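Local coordinates for protein Alpha/beta hydrolase (Streptomyces albidoflavus, PDB 6KSU) that probably acts as a penicillin-binding-protein-type cyclase that closes non-ribosomal peptides into macrolactams by coupling residues of opposite chirality, at residues A[320-325]-A[342-347]. Numbering follows the deposited sequence.
Sequences GAWYGH and RSLALA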
# COMPACT_ATOMS: atom_id res chain seq x y z
N GLY A 320 -4.04 -10.82 -17.95
CA GLY A 320 -3.05 -11.07 -16.93
C GLY A 320 -2.94 -9.98 -15.89
O GLY A 320 -1.98 -9.96 -15.12
N ALA A 321 -3.90 -9.08 -15.84
CA ALA A 321 -3.87 -7.96 -14.91
C ALA A 321 -4.40 -8.39 -13.55
O ALA A 321 -5.52 -8.90 -13.45
CB ALA A 321 -4.70 -6.80 -15.46
N TRP A 322 -3.61 -8.16 -12.51
CA TRP A 322 -4.06 -8.42 -11.15
C TRP A 322 -4.09 -7.12 -10.37
O TRP A 322 -3.31 -6.20 -10.63
CB TRP A 322 -3.15 -9.40 -10.41
CG TRP A 322 -3.26 -10.80 -10.86
CD1 TRP A 322 -2.82 -11.31 -12.05
CD2 TRP A 322 -3.84 -11.90 -10.14
NE1 TRP A 322 -3.09 -12.67 -12.11
CE2 TRP A 322 -3.72 -13.05 -10.96
CE3 TRP A 322 -4.45 -12.03 -8.89
CZ2 TRP A 322 -4.18 -14.30 -10.56
CZ3 TRP A 322 -4.91 -13.28 -8.49
CH2 TRP A 322 -4.77 -14.40 -9.33
N TYR A 323 -5.00 -7.06 -9.40
CA TYR A 323 -5.15 -5.88 -8.57
C TYR A 323 -4.91 -6.24 -7.12
O TYR A 323 -5.15 -7.38 -6.70
CB TYR A 323 -6.55 -5.26 -8.75
CG TYR A 323 -6.86 -4.97 -10.21
CD1 TYR A 323 -6.57 -3.73 -10.75
CD2 TYR A 323 -7.39 -5.96 -11.04
CE1 TYR A 323 -6.82 -3.47 -12.09
CE2 TYR A 323 -7.65 -5.71 -12.37
CZ TYR A 323 -7.37 -4.46 -12.90
OH TYR A 323 -7.62 -4.20 -14.23
N GLY A 324 -4.43 -5.27 -6.35
CA GLY A 324 -4.31 -5.46 -4.93
C GLY A 324 -3.63 -4.31 -4.21
O GLY A 324 -3.80 -3.14 -4.58
N HIS A 325 -2.87 -4.64 -3.18
CA HIS A 325 -2.21 -3.66 -2.34
C HIS A 325 -1.20 -4.41 -1.49
O HIS A 325 -1.35 -5.60 -1.23
CB HIS A 325 -3.20 -2.91 -1.44
CG HIS A 325 -2.86 -1.48 -1.22
ND1 HIS A 325 -1.79 -1.09 -0.44
CD2 HIS A 325 -3.44 -0.34 -1.66
CE1 HIS A 325 -1.73 0.23 -0.41
NE2 HIS A 325 -2.72 0.71 -1.14
N ARG A 342 -11.50 -13.99 -13.20
CA ARG A 342 -11.44 -15.37 -12.76
C ARG A 342 -12.03 -15.58 -11.36
O ARG A 342 -11.97 -16.70 -10.85
CB ARG A 342 -9.99 -15.85 -12.80
CG ARG A 342 -9.40 -15.86 -14.20
CD ARG A 342 -7.88 -16.08 -14.20
NE ARG A 342 -7.55 -17.35 -13.58
CZ ARG A 342 -6.32 -17.76 -13.30
NH1 ARG A 342 -5.28 -17.00 -13.60
NH2 ARG A 342 -6.13 -18.94 -12.72
N SER A 343 -12.60 -14.54 -10.74
CA SER A 343 -13.20 -14.64 -9.41
C SER A 343 -12.21 -15.25 -8.42
O SER A 343 -12.49 -16.23 -7.72
CB SER A 343 -14.50 -15.45 -9.45
OG SER A 343 -15.46 -14.84 -10.30
N LEU A 344 -11.01 -14.65 -8.37
CA LEU A 344 -9.93 -15.18 -7.56
C LEU A 344 -9.37 -14.07 -6.67
O LEU A 344 -9.06 -12.97 -7.15
CB LEU A 344 -8.84 -15.77 -8.44
CG LEU A 344 -7.70 -16.58 -7.83
CD1 LEU A 344 -6.97 -17.17 -9.00
CD2 LEU A 344 -6.72 -15.83 -6.92
N ALA A 345 -9.22 -14.37 -5.38
CA ALA A 345 -8.60 -13.47 -4.43
C ALA A 345 -7.76 -14.29 -3.46
O ALA A 345 -8.15 -15.38 -3.05
CB ALA A 345 -9.64 -12.66 -3.65
N LEU A 346 -6.60 -13.74 -3.11
CA LEU A 346 -5.72 -14.39 -2.16
C LEU A 346 -5.01 -13.31 -1.35
O LEU A 346 -4.68 -12.24 -1.86
CB LEU A 346 -4.70 -15.30 -2.84
CG LEU A 346 -3.59 -14.83 -3.79
CD1 LEU A 346 -2.44 -14.29 -3.05
CD2 LEU A 346 -3.10 -16.03 -4.54
N ALA A 347 -4.82 -13.60 -0.09
CA ALA A 347 -4.23 -12.66 0.84
C ALA A 347 -3.21 -13.41 1.65
O ALA A 347 -3.40 -14.60 1.94
CB ALA A 347 -5.27 -12.03 1.76
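W322 and L344 meet through the far end of the indole: CD2 of L344 sits at the ring's edge, in its plane, 3.4 Å from CH2 of W322 and 3.5 Å from CZ3 of W322. CD1 of L344 also reaches CH2 of W322 (3.6 Å), a little out of the ring plane, so both methyls pack against the same outer corner of the six-membered ring. CB of L344 points toward segment 320-325, and CG lying anti to the backbone N (chi1 -170°) brings the methyls against the indole. A long, flat indole suits this place because it spans the distance between two strands that are not direct neighbours, and a branched aliphatic chain fits its rim without polar demands. Toward solvent the contact loosens: NH1 of exposed R342 lies 4.2 Å from CZ2 of W322, obliquely placed. A long, charged side chain suits this end: NH1 forms a salt bridge with OD1 of D372, NH2 a hydrogen bond with O of G370, and NE one with a malonate ion, probably from the crystallisation liquor. Strand 332-339 runs between 322-329 and 344-350 in the antiparallel sheet, and its H339 stacks edge-to-face with W322. L371 packs on L344, and helix 261-268 covers A345 and A347.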